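Local structure of fimbrin (Schizosaccharomyces pombe, 1RT8) at residues A[60-63]-A[64-67]; A[167-170]-A[171-175]; A[215-218]-A[219-222]; A[407-410]-A[411-414]. The protein binds actin filaments and crosslinks them, serving actin structures that act in cell polarity, cytokinesis, mating and spore formation. All coordinates share one frame; numbering follows the deposited sequence.

Contact 1: A[60-63]-A[64-67]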
ATOM      1  N   ASP A  60       6.840  -6.388   8.646  1.00 29.91           N
ATOM      2  CA  ASP A  60       7.689  -5.438   9.366  1.00 30.55           C
ATOM      3  C   ASP A  60       7.274  -4.038   8.905  1.00 31.31           C
ATOM      4  O   ASP A  60       7.161  -3.115   9.708  1.00 30.15           O
ATOM      5  CB  ASP A  60       9.172  -5.671   9.049  1.00 32.39           C
ATOM      6  CG  ASP A  60      10.079  -4.611   9.676  1.00 34.33           C
ATOM      7  OD1 ASP A  60      10.685  -3.814   8.920  1.00 33.07           O
ATOM      8  OD2 ASP A  60      10.188  -4.576  10.924  1.00 31.24           O
ATOM      9  N   SER A  61       7.033  -3.888   7.606  1.00 29.46           N
ATOM     10  CA  SER A  61       6.628  -2.597   7.065  1.00 30.21           C
ATOM     11  C   SER A  61       5.244  -2.194   7.540  1.00 29.20           C
ATOM     12  O   SER A  61       5.032  -1.056   7.945  1.00 28.13           O
ATOM     13  CB  SER A  61       6.647  -2.623   5.535  1.00 31.68           C
ATOM     14  OG  SER A  61       7.978  -2.701   5.052  1.00 36.45           O
ATOM     15  N   VAL A  62       4.296  -3.125   7.468  1.00 29.78           N
ATOM     16  CA  VAL A  62       2.928  -2.861   7.902  1.00 28.68           C
ATOM     17  C   VAL A  62       2.454  -4.056   8.716  1.00 29.90           C
ATOM     18  O   VAL A  62       1.904  -5.024   8.187  1.00 28.30           O
ATOM     19  CB  VAL A  62       1.984  -2.638   6.701  1.00 30.67           C
ATOM     20  CG1 VAL A  62       0.564  -2.399   7.193  1.00 30.23           C
ATOM     21  CG2 VAL A  62       2.472  -1.453   5.873  1.00 28.94           C
ATOM     22  N   PRO A  63       2.673  -4.000  10.033  1.00 30.40           N
ATOM     23  CA  PRO A  63       2.293  -5.061  10.967  1.00 30.06           C
ATOM     24  C   PRO A  63       0.909  -5.675  10.752  1.00 29.96           C
ATOM     25  O   PRO A  63      -0.068  -4.967  10.487  1.00 30.85           O
ATOM     26  CB  PRO A  63       2.410  -4.371  12.321  1.00 29.39           C
ATOM     27  CG  PRO A  63       3.576  -3.426  12.100  1.00 30.69           C
ATOM     28  CD  PRO A  63       3.238  -2.838  10.749  1.00 29.09           C
ATOM     29  N   ASP A  64       0.842  -7.000  10.864  1.00 28.88           N
ATOM     30  CA  ASP A  64      -0.415  -7.743  10.745  1.00 30.04           C
ATOM     31  C   ASP A  64      -1.041  -7.818   9.350  1.00 28.91           C
ATOM     32  O   ASP A  64      -2.229  -8.119   9.216  1.00 27.68           O
ATOM     33  CB  ASP A  64      -1.452  -7.175  11.718  1.00 31.80           C
ATOM     34  CG  ASP A  64      -0.941  -7.110  13.139  1.00 35.68           C
ATOM     35  OD1 ASP A  64      -0.612  -8.178  13.704  1.00 35.71           O
ATOM     36  OD2 ASP A  64      -0.864  -5.987  13.688  1.00 37.50           O
ATOM     37  N   THR A  65      -0.260  -7.554   8.312  1.00 27.99           N
ATOM     38  CA  THR A  65      -0.802  -7.628   6.962  1.00 27.16           C
ATOM     39  C   THR A  65      -1.013  -9.094   6.605  1.00 26.41           C
ATOM     40  O   THR A  65      -2.016  -9.467   5.991  1.00 26.82           O
ATOM     41  CB  THR A  65       0.157  -6.993   5.942  1.00 26.90           C
ATOM     42  OG1 THR A  65       0.340  -5.611   6.263  1.00 27.29           O
ATOM     43  CG2 THR A  65      -0.403  -7.110   4.536  1.00 26.39           C
ATOM     44  N   ILE A  66      -0.069  -9.931   7.008  1.00 25.56           N
ATOM     45  CA  ILE A  66      -0.150 -11.354   6.715  1.00 25.39           C
ATOM     46  C   ILE A  66      -0.213 -12.215   7.974  1.00 27.27           C
ATOM     47  O   ILE A  66       0.587 -12.028   8.892  1.00 25.99           O
ATOM     48  CB  ILE A  66       1.075 -11.799   5.888  1.00 24.66           C
ATOM     49  CG1 ILE A  66       1.132 -11.010   4.578  1.00 23.16           C
ATOM     50  CG2 ILE A  66       1.010 -13.292   5.615  1.00 23.50           C
ATOM     51  CD1 ILE A  66       2.427 -11.202   3.812  1.00 19.66           C
ATOM     52  N   ASP A  67      -1.177 -13.137   8.018  1.00 27.22           N
ATOM     53  CA  ASP A  67      -1.312 -14.079   9.135  1.00 27.72           C
ATOM     54  C   ASP A  67      -0.352 -15.152   8.672  1.00 27.48           C
ATOM     55  O   ASP A  67      -0.689 -15.956   7.801  1.00 26.05           O
ATOM     56  CB  ASP A  67      -2.727 -14.666   9.207  1.00 28.37           C
ATOM     57  CG  ASP A  67      -2.901 -15.661  10.360  1.00 30.14           C
ATOM     58  OD1 ASP A  67      -1.940 -16.412  10.665  1.00 30.56           O
ATOM     59  OD2 ASP A  67      -4.007 -15.705  10.950  1.00 28.24           O
TER

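Contact 2: A[167-170]-A[171-175]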
ATOM      1  N   LEU A 167       9.805  16.255   2.900  1.00 32.40           N
ATOM      2  CA  LEU A 167      10.311  17.470   2.269  1.00 34.34           C
ATOM      3  C   LEU A 167       9.871  18.718   3.024  1.00 35.11           C
ATOM      4  O   LEU A 167      10.675  19.612   3.268  1.00 34.33           O
ATOM      5  CB  LEU A 167       9.848  17.556   0.815  1.00 33.66           C
ATOM      6  CG  LEU A 167      10.573  16.597  -0.128  1.00 34.10           C
ATOM      7  CD1 LEU A 167       9.979  16.709  -1.525  1.00 37.02           C
ATOM      8  CD2 LEU A 167      12.063  16.920  -0.142  1.00 34.51           C
ATOM      9  N   ARG A 168       8.595  18.777   3.384  1.00 37.89           N
ATOM     10  CA  ARG A 168       8.077  19.914   4.136  1.00 38.91           C
ATOM     11  C   ARG A 168       8.821  20.003   5.473  1.00 37.29           C
ATOM     12  O   ARG A 168       9.180  21.085   5.936  1.00 37.55           O
ATOM     13  CB  ARG A 168       6.573  19.745   4.397  1.00 42.14           C
ATOM     14  CG  ARG A 168       5.714  19.606   3.143  1.00 47.25           C
ATOM     15  CD  ARG A 168       4.207  19.736   3.488  1.00 52.55           C
ATOM     16  NE  ARG A 168       3.350  19.602   2.308  1.00 55.51           N
ATOM     17  CZ  ARG A 168       2.019  19.570   2.334  1.00 56.99           C
ATOM     18  NH1 ARG A 168       1.367  19.662   3.484  1.00 57.72           N
ATOM     19  NH2 ARG A 168       1.331  19.444   1.200  1.00 57.21           N
ATOM     20  N   TRP A 169       9.045  18.849   6.086  1.00 36.65           N
ATOM     21  CA  TRP A 169       9.745  18.764   7.367  1.00 36.16           C
ATOM     22  C   TRP A 169      11.185  19.265   7.232  1.00 36.65           C
ATOM     23  O   TRP A 169      11.614  20.170   7.948  1.00 36.74           O
ATOM     24  CB  TRP A 169       9.756  17.314   7.846  1.00 33.87           C
ATOM     25  CG  TRP A 169      10.538  17.080   9.101  1.00 33.95           C
ATOM     26  CD1 TRP A 169      10.161  17.394  10.379  1.00 33.86           C
ATOM     27  CD2 TRP A 169      11.825  16.454   9.205  1.00 34.77           C
ATOM     28  NE1 TRP A 169      11.129  16.995  11.268  1.00 32.96           N
ATOM     29  CE2 TRP A 169      12.161  16.415  10.576  1.00 33.01           C
ATOM     30  CE3 TRP A 169      12.726  15.922   8.270  1.00 33.30           C
ATOM     31  CZ2 TRP A 169      13.360  15.865  11.038  1.00 34.14           C
ATOM     32  CZ3 TRP A 169      13.922  15.376   8.729  1.00 33.58           C
ATOM     33  CH2 TRP A 169      14.226  15.352  10.103  1.00 33.98           C
ATOM     34  N   PHE A 170      11.923  18.648   6.316  1.00 35.29           N
ATOM     35  CA  PHE A 170      13.310  19.003   6.051  1.00 35.19           C
ATOM     36  C   PHE A 170      13.401  20.519   5.870  1.00 35.13           C
ATOM     37  O   PHE A 170      14.205  21.183   6.527  1.00 33.78           O
ATOM     38  CB  PHE A 170      13.776  18.264   4.782  1.00 35.06           C
ATOM     39  CG  PHE A 170      15.269  18.209   4.601  1.00 34.22           C
ATOM     40  CD1 PHE A 170      15.854  17.111   3.974  1.00 34.77           C
ATOM     41  CD2 PHE A 170      16.089  19.243   5.035  1.00 33.86           C
ATOM     42  CE1 PHE A 170      17.228  17.041   3.784  1.00 34.99           C
ATOM     43  CE2 PHE A 170      17.467  19.186   4.848  1.00 34.53           C
ATOM     44  CZ  PHE A 170      18.039  18.082   4.222  1.00 34.80           C
ATOM     45  N   ASN A 171      12.556  21.068   5.000  1.00 34.27           N
ATOM     46  CA  ASN A 171      12.566  22.504   4.742  1.00 35.60           C
ATOM     47  C   ASN A 171      12.147  23.352   5.935  1.00 36.93           C
ATOM     48  O   ASN A 171      12.646  24.459   6.118  1.00 38.26           O
ATOM     49  CB  ASN A 171      11.693  22.841   3.535  1.00 32.53           C
ATOM     50  CG  ASN A 171      12.333  22.423   2.234  1.00 33.90           C
ATOM     51  OD1 ASN A 171      13.501  22.730   1.977  1.00 33.18           O
ATOM     52  ND2 ASN A 171      11.576  21.722   1.399  1.00 31.92           N
ATOM     53  N   TYR A 172      11.225  22.841   6.741  1.00 38.32           N
ATOM     54  CA  TYR A 172      10.792  23.570   7.924  1.00 40.60           C
ATOM     55  C   TYR A 172      12.025  23.896   8.767  1.00 39.66           C
ATOM     56  O   TYR A 172      12.142  24.990   9.314  1.00 40.27           O
ATOM     57  CB  TYR A 172       9.820  22.721   8.742  1.00 41.65           C
ATOM     58  CG  TYR A 172       9.588  23.240  10.145  1.00 43.51           C
ATOM     59  CD1 TYR A 172       8.751  24.334  10.381  1.00 43.69           C
ATOM     60  CD2 TYR A 172      10.211  22.635  11.239  1.00 43.02           C
ATOM     61  CE1 TYR A 172       8.538  24.811  11.679  1.00 45.71           C
ATOM     62  CE2 TYR A 172      10.007  23.102  12.533  1.00 45.75           C
ATOM     63  CZ  TYR A 172       9.170  24.186  12.750  1.00 45.62           C
ATOM     64  OH  TYR A 172       8.965  24.631  14.038  1.00 48.30           O
ATOM     65  N   HIS A 173      12.948  22.942   8.860  1.00 38.67           N
ATOM     66  CA  HIS A 173      14.165  23.138   9.637  1.00 37.38           C
ATOM     67  C   HIS A 173      15.205  24.022   8.943  1.00 37.98           C
ATOM     68  O   HIS A 173      15.795  24.894   9.577  1.00 38.01           O
ATOM     69  CB  HIS A 173      14.781  21.787   9.990  1.00 37.14           C
ATOM     70  CG  HIS A 173      14.011  21.032  11.024  1.00 37.06           C
ATOM     71  ND1 HIS A 173      13.870  21.483  12.318  1.00 36.43           N
ATOM     72  CD2 HIS A 173      13.308  19.880  10.945  1.00 36.66           C
ATOM     73  CE1 HIS A 173      13.110  20.638  12.993  1.00 37.97           C
ATOM     74  NE2 HIS A 173      12.755  19.657  12.182  1.00 35.72           N
ATOM     75  N   LEU A 174      15.441  23.801   7.651  1.00 36.61           N
ATOM     76  CA  LEU A 174      16.410  24.624   6.937  1.00 36.41           C
ATOM     77  C   LEU A 174      15.975  26.081   7.032  1.00 37.92           C
ATOM     78  O   LEU A 174      16.806  26.983   7.153  1.00 37.69           O
ATOM     79  CB  LEU A 174      16.497  24.218   5.469  1.00 33.83           C
ATOM     80  CG  LEU A 174      17.065  22.823   5.208  1.00 34.39           C
ATOM     81  CD1 LEU A 174      17.131  22.583   3.707  1.00 30.60           C
ATOM     82  CD2 LEU A 174      18.451  22.698   5.842  1.00 32.63           C
ATOM     83  N   LYS A 175      14.666  26.310   6.987  1.00 39.09           N
ATOM     84  CA  LYS A 175      14.155  27.666   7.073  1.00 39.98           C
ATOM     85  C   LYS A 175      14.415  28.225   8.464  1.00 38.86           C
ATOM     86  O   LYS A 175      14.759  29.397   8.613  1.00 37.85           O
ATOM     87  CB  LYS A 175      12.659  27.713   6.770  1.00 42.40           C
ATOM     88  CG  LYS A 175      12.101  29.130   6.810  1.00 46.29           C
ATOM     89  CD  LYS A 175      10.610  29.165   6.525  1.00 49.20           C
ATOM     90  CE  LYS A 175      10.076  30.589   6.633  1.00 49.22           C
ATOM     91  NZ  LYS A 175       8.626  30.659   6.299  1.00 50.67           N
TER

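Contact 3: A[215-218]-A[219-222]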
ATOM      1  N   THR A 215      34.638  21.654   4.653  1.00 38.11           N
ATOM      2  CA  THR A 215      35.395  20.610   3.966  1.00 38.60           C
ATOM      3  C   THR A 215      35.139  20.766   2.472  1.00 39.44           C
ATOM      4  O   THR A 215      33.991  20.745   2.035  1.00 39.36           O
ATOM      5  CB  THR A 215      34.930  19.208   4.424  1.00 39.50           C
ATOM      6  OG1 THR A 215      35.107  19.093   5.844  1.00 39.49           O
ATOM      7  CG2 THR A 215      35.723  18.115   3.718  1.00 36.65           C
ATOM      8  N   THR A 216      36.200  20.914   1.685  1.00 40.88           N
ATOM      9  CA  THR A 216      36.038  21.099   0.248  1.00 42.38           C
ATOM     10  C   THR A 216      35.790  19.812  -0.527  1.00 43.12           C
ATOM     11  O   THR A 216      34.994  19.806  -1.466  1.00 44.17           O
ATOM     12  CB  THR A 216      37.247  21.828  -0.360  1.00 42.01           C
ATOM     13  OG1 THR A 216      38.421  21.022  -0.208  1.00 44.30           O
ATOM     14  CG2 THR A 216      37.455  23.167   0.342  1.00 41.80           C
ATOM     15  N   ASP A 217      36.464  18.727  -0.163  1.00 43.50           N
ATOM     16  CA  ASP A 217      36.234  17.462  -0.857  1.00 44.83           C
ATOM     17  C   ASP A 217      34.836  16.977  -0.460  1.00 43.65           C
ATOM     18  O   ASP A 217      34.593  16.647   0.703  1.00 43.85           O
ATOM     19  CB  ASP A 217      37.285  16.420  -0.462  1.00 46.32           C
ATOM     20  CG  ASP A 217      37.134  15.120  -1.238  1.00 49.61           C
ATOM     21  OD1 ASP A 217      36.075  14.467  -1.109  1.00 49.99           O
ATOM     22  OD2 ASP A 217      38.070  14.750  -1.983  1.00 50.30           O
ATOM     23  N   VAL A 218      33.920  16.947  -1.427  1.00 42.11           N
ATOM     24  CA  VAL A 218      32.542  16.536  -1.171  1.00 41.99           C
ATOM     25  C   VAL A 218      32.421  15.100  -0.668  1.00 41.80           C
ATOM     26  O   VAL A 218      31.537  14.784   0.130  1.00 39.90           O
ATOM     27  CB  VAL A 218      31.659  16.698  -2.439  1.00 42.36           C
ATOM     28  CG1 VAL A 218      32.080  15.699  -3.509  1.00 41.59           C
ATOM     29  CG2 VAL A 218      30.197  16.511  -2.079  1.00 41.36           C
ATOM     30  N   LEU A 219      33.311  14.229  -1.124  1.00 42.07           N
ATOM     31  CA  LEU A 219      33.264  12.849  -0.692  1.00 42.36           C
ATOM     32  C   LEU A 219      33.628  12.757   0.781  1.00 42.18           C
ATOM     33  O   LEU A 219      33.062  11.945   1.511  1.00 43.88           O
ATOM     34  CB  LEU A 219      34.207  11.994  -1.538  1.00 43.72           C
ATOM     35  CG  LEU A 219      33.881  10.501  -1.559  1.00 44.78           C
ATOM     36  CD1 LEU A 219      32.369  10.295  -1.704  1.00 44.39           C
ATOM     37  CD2 LEU A 219      34.635   9.842  -2.705  1.00 44.50           C
ATOM     38  N   GLN A 220      34.561  13.598   1.223  1.00 40.44           N
ATOM     39  CA  GLN A 220      34.968  13.599   2.626  1.00 39.83           C
ATOM     40  C   GLN A 220      33.890  14.246   3.470  1.00 37.18           C
ATOM     41  O   GLN A 220      33.645  13.839   4.603  1.00 37.19           O
ATOM     42  CB  GLN A 220      36.277  14.367   2.828  1.00 41.56           C
ATOM     43  CG  GLN A 220      37.511  13.694   2.253  1.00 45.87           C
ATOM     44  CD  GLN A 220      38.758  14.548   2.423  1.00 48.49           C
ATOM     45  OE1 GLN A 220      39.079  14.984   3.531  1.00 48.89           O
ATOM     46  NE2 GLN A 220      39.465  14.791   1.323  1.00 49.14           N
ATOM     47  N   ARG A 221      33.250  15.271   2.922  1.00 35.13           N
ATOM     48  CA  ARG A 221      32.194  15.948   3.655  1.00 33.18           C
ATOM     49  C   ARG A 221      31.050  14.968   3.906  1.00 31.22           C
ATOM     50  O   ARG A 221      30.459  14.950   4.987  1.00 30.73           O
ATOM     51  CB  ARG A 221      31.682  17.144   2.854  1.00 33.49           C
ATOM     52  CG  ARG A 221      30.643  17.978   3.580  1.00 31.45           C
ATOM     53  CD  ARG A 221      30.069  19.006   2.627  1.00 34.25           C
ATOM     54  NE  ARG A 221      31.134  19.790   2.005  1.00 33.23           N
ATOM     55  CZ  ARG A 221      30.995  20.477   0.878  1.00 36.22           C
ATOM     56  NH1 ARG A 221      29.828  20.481   0.245  1.00 35.81           N
ATOM     57  NH2 ARG A 221      32.025  21.155   0.374  1.00 34.66           N
ATOM     58  N   ALA A 222      30.748  14.153   2.900  1.00 30.45           N
ATOM     59  CA  ALA A 222      29.673  13.169   3.000  1.00 31.57           C
ATOM     60  C   ALA A 222      29.943  12.192   4.135  1.00 33.44           C
ATOM     61  O   ALA A 222      29.026  11.788   4.845  1.00 33.92           O
ATOM     62  CB  ALA A 222      29.537  12.407   1.690  1.00 31.45           C
TER

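Contact 4: A[407-410]-A[411-414]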
ATOM      1  N   THR A 407     -26.164 -10.099 -14.993  1.00 46.39           N
ATOM      2  CA  THR A 407     -27.331 -10.075 -14.116  1.00 47.27           C
ATOM      3  C   THR A 407     -27.033 -10.773 -12.786  1.00 45.15           C
ATOM      4  O   THR A 407     -27.799 -11.621 -12.328  1.00 46.39           O
ATOM      5  CB  THR A 407     -28.544 -10.763 -14.788  1.00 49.61           C
ATOM      6  OG1 THR A 407     -28.795 -10.148 -16.059  1.00 52.46           O
ATOM      7  CG2 THR A 407     -29.800 -10.633 -13.917  1.00 51.22           C
ATOM      8  N   LEU A 408     -25.912 -10.417 -12.171  1.00 42.56           N
ATOM      9  CA  LEU A 408     -25.532 -10.999 -10.888  1.00 38.97           C
ATOM     10  C   LEU A 408     -26.040 -10.090  -9.772  1.00 35.76           C
ATOM     11  O   LEU A 408     -25.503  -9.007  -9.572  1.00 35.51           O
ATOM     12  CB  LEU A 408     -24.016 -11.108 -10.796  1.00 39.82           C
ATOM     13  CG  LEU A 408     -23.501 -11.774  -9.526  1.00 40.28           C
ATOM     14  CD1 LEU A 408     -23.907 -13.241  -9.536  1.00 39.57           C
ATOM     15  CD2 LEU A 408     -21.990 -11.626  -9.449  1.00 40.87           C
ATOM     16  N   SER A 409     -27.070 -10.521  -9.050  1.00 31.58           N
ATOM     17  CA  SER A 409     -27.615  -9.700  -7.975  1.00 30.39           C
ATOM     18  C   SER A 409     -26.876  -9.935  -6.663  1.00 29.10           C
ATOM     19  O   SER A 409     -26.079 -10.863  -6.541  1.00 27.65           O
ATOM     20  CB  SER A 409     -29.098 -10.008  -7.758  1.00 29.74           C
ATOM     21  OG  SER A 409     -29.245 -11.215  -7.027  1.00 30.56           O
ATOM     22  N   ASP A 410     -27.149  -9.074  -5.690  1.00 29.23           N
ATOM     23  CA  ASP A 410     -26.546  -9.178  -4.369  1.00 29.07           C
ATOM     24  C   ASP A 410     -27.048 -10.468  -3.736  1.00 29.61           C
ATOM     25  O   ASP A 410     -26.294 -11.180  -3.071  1.00 30.55           O
ATOM     26  CB  ASP A 410     -26.958  -7.978  -3.503  1.00 28.45           C
ATOM     27  CG  ASP A 410     -26.120  -6.727  -3.777  1.00 28.52           C
ATOM     28  OD1 ASP A 410     -25.600  -6.559  -4.905  1.00 28.30           O
ATOM     29  OD2 ASP A 410     -25.990  -5.899  -2.853  1.00 28.77           O
ATOM     30  N   SER A 411     -28.326 -10.766  -3.946  1.00 29.88           N
ATOM     31  CA  SER A 411     -28.903 -11.981  -3.398  1.00 31.43           C
ATOM     32  C   SER A 411     -28.192 -13.192  -3.996  1.00 29.90           C
ATOM     33  O   SER A 411     -27.919 -14.153  -3.281  1.00 31.64           O
ATOM     34  CB  SER A 411     -30.406 -12.053  -3.683  1.00 33.91           C
ATOM     35  OG  SER A 411     -30.663 -12.188  -5.070  1.00 40.97           O
ATOM     36  N   ASP A 412     -27.891 -13.151  -5.295  1.00 28.72           N
ATOM     37  CA  ASP A 412     -27.185 -14.266  -5.940  1.00 28.99           C
ATOM     38  C   ASP A 412     -25.822 -14.486  -5.263  1.00 27.79           C
ATOM     39  O   ASP A 412     -25.395 -15.621  -5.074  1.00 25.96           O
ATOM     40  CB  ASP A 412     -26.935 -14.004  -7.434  1.00 31.52           C
ATOM     41  CG  ASP A 412     -28.217 -13.934  -8.255  1.00 33.08           C
ATOM     42  OD1 ASP A 412     -29.172 -14.675  -7.957  1.00 31.05           O
ATOM     43  OD2 ASP A 412     -28.254 -13.141  -9.216  1.00 35.05           O
ATOM     44  N   MET A 413     -25.137 -13.400  -4.910  1.00 26.04           N
ATOM     45  CA  MET A 413     -23.832 -13.518  -4.247  1.00 26.22           C
ATOM     46  C   MET A 413     -23.965 -14.113  -2.842  1.00 26.83           C
ATOM     47  O   MET A 413     -23.167 -14.974  -2.446  1.00 29.02           O
ATOM     48  CB  MET A 413     -23.138 -12.150  -4.187  1.00 25.75           C
ATOM     49  CG  MET A 413     -22.759 -11.614  -5.559  1.00 25.88           C
ATOM     50  SD  MET A 413     -21.978  -9.987  -5.498  1.00 27.87           S
ATOM     51  CE  MET A 413     -20.333 -10.406  -4.991  1.00 22.75           C
ATOM     52  N   VAL A 414     -24.967 -13.659  -2.093  1.00 26.74           N
ATOM     53  CA  VAL A 414     -25.217 -14.174  -0.745  1.00 26.20           C
ATOM     54  C   VAL A 414     -25.511 -15.677  -0.826  1.00 26.36           C
ATOM     55  O   VAL A 414     -25.038 -16.454  -0.001  1.00 23.44           O
ATOM     56  CB  VAL A 414     -26.429 -13.466  -0.072  1.00 25.10           C
ATOM     57  CG1 VAL A 414     -26.715 -14.094   1.292  1.00 25.05           C
ATOM     58  CG2 VAL A 414     -26.146 -11.967   0.091  1.00 23.05           C
TER

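Contact 1: A[60-63]-A[64-67]
Between Val62 and Thr65 the backbone turns through a type II beta turn directly behind helix 52-61, Val62 being the first residue to leave helical backbone angles. Pro63 and Asp64 fill the two middle positions, Asp64 with the positive phi (71°) that its place in such a turn demands. The bond that closes the turn, from Thr65 N to Val62 O, is weak at 3.3 Å. A second donor from the same residue strengthens the closure: Thr65 OG1 donates a hydrogen bond to Val62 O over a short 2.5 Å, approaching at 21° from the carbonyl plane. With chi1 at -61°, OG1 stands beside its own backbone N, and hydroxyl and amide therefore meet one acceptor together. On the Val62 side, CG1 comes within 3.4 Å of Thr65 OG1, the two side chains crossing obliquely. This turn leads out of a helix of the first calponin-homology domain and faces the fourth: Asp67 N bonds to Ser479 OG, and Thr65 touches Arg482, both on helix 467-483. A valine in place of Thr65 would probably leave Val62 O with just the weak backbone bond across the turn and let the turn open more easily. The Asp64 carboxylate folds back beside the preceding peptide, OD2 lying 3.4 Å from Pro63 C, while OD1 forms a long, weak ion pair with Arg475.

Contact 2: A[167-170]-A[171-175]
Trp169 and His173, one helical turn apart, form a T-shaped aromatic pair in which the imidazole sets its edge against the five-membered ring of the indole; the centroids are 4.7 Å apart and the planes stand at 83°. His173 CD2 lies over that face, 3.6 Å above it and displaced toward the rim. The chi1 of -72° keeps the imidazole beside its own backbone N, turned back toward Trp169, which also makes an edge-to-face contact with Phe259. Among the polar groups, Trp169 NE1 and His173 NE2 are 3.3 Å apart at an angle unsuited to a bond between them; both hydrogen-bond to Pro263 O instead. Asn171 OD1 likewise bonds off the helix, to Val183 N and Thr182 OG1. Apolar packing joins Phe170 to Leu174, with Phe170 CE2 3.6 Å from Leu174 CD1; this pair reaches Leu199 and Val198 on helix 194-203. Backbone bonds one turn apart run beneath all of these, for example Asn171 N to Leu167 O at 2.9 Å and Leu174 N to Phe170 O at 3.1 Å. The whole is an i, i+4 arrangement along an alpha-helix whose buried Trp169, Phe170 and His173 pack into the all-helical second calponin-homology domain.

Contact 3: A[215-218]-A[219-222]
Thr215 O is gripped by two nitrogens of Arg221, which approaches side-on: NH2 donates at 2.6 Å to Thr215 O, and NE reaches the same oxygen at 3.0 Å. Both bonds lie in the carbonyl plane, and the oxygen sits in the plane of the guanidinium at its edge, an arrangement that fixes the rotation of the group. Arg221 gets there by starting anti to its backbone nitrogen and then bending at chi3 (-53°), which turns the guanidinium toward the loop that precedes the helix. The third nitrogen, NH1, bonds to Asp192 O, so one side chain ties the loop before the helix to a more distant part of the chain. The loop meets helix 218-230 at Asp217, the N-cap residue. Its OD1 accepts from Gln220 N at 2.9 Å, met on the anti side of the carboxylate and 33° out of its plane, and more weakly from Leu219 N, so that amides of the first turn find an acceptor. The negative charge at this end is probably steadied by the helix dipole. Gln220 crosses the Asp217 side chain at about a right angle, laying its amide alongside the aspartate methylene, with NE2 3.3 Å from Asp217 CB. Thr215 CG2 packs against Gln220 CB at 3.9 Å, while its hydroxyl OG1 bonds to Gln224 OE1 farther along the helix. Beyond the cap the regular backbone bonding begins with Arg221 N to Asp217 O, 2.9 Å long. Val218, Leu219 and Ala222 of this turn touch helix 240-244 of the same calponin-homology domain.

Contact 4: A[407-410]-A[411-414]
The N-terminal cap of helix 410-421 is built from Ser409, the N-cap residue, and Asp412, which reaches back to it from the first turn. Ser409 N donates to Asp412 OD2 at 2.9 Å in an almost straight bond (168°), meeting the oxygen on its anti side and 32° out of the carboxylate plane. This is the bond that the N3 residue supplies in a capping box. With chi1 at -66° the Asp412 carboxylate lies beside its own backbone N, turned toward the start of the helix, where the helix dipole would probably favour its charge. Were Asp412 replaced by an alanine, Ser409 N would probably lose this acceptor and the cap would be less firmly held. Ser409 OG and Ser411 OG share a hydrogen bond of 2.6 Å; each hydroxyl takes the crowded position between its backbone N and carbonyl carbon, which brings the two oxygens within bonding distance, either being able to donate. Beside the polar cap, at the start of this helix of the fourth calponin-homology domain, Leu408, just before the N-cap, meets Met413 in the manner of a hydrophobic staple, Leu408 CD2 lying 4.0 Å from Met413 CG. Leu408 CD1 also rests 3.8 Å from Asp412 CB. Met413 continues inward to Leu504 and Met511 on helix 500-511. Arg391 NH2, from helix 379-397, bonds to Leu408 O and makes a salt bridge with Asp410 OD1.

Contacts 2 and 3 belong to the second calponin-homology domain, a helix body and a helix start whose centres are 23 Å apart. Contact 1, in the first domain of the same actin-binding region, lies about 31 Å from contact 2 between centres. Contact 4 belongs to the second actin-binding region, and its centre is 67 Å from that of contact 3, on the opposite side of the chain's centre. None of the four touches another. Contact 1, 11 Å from the chain's centre, meets the second region through helix 467-483, which shares the fourth domain with contact 4. Contacts 3 and 4 are both N-terminal helix caps, one in each region.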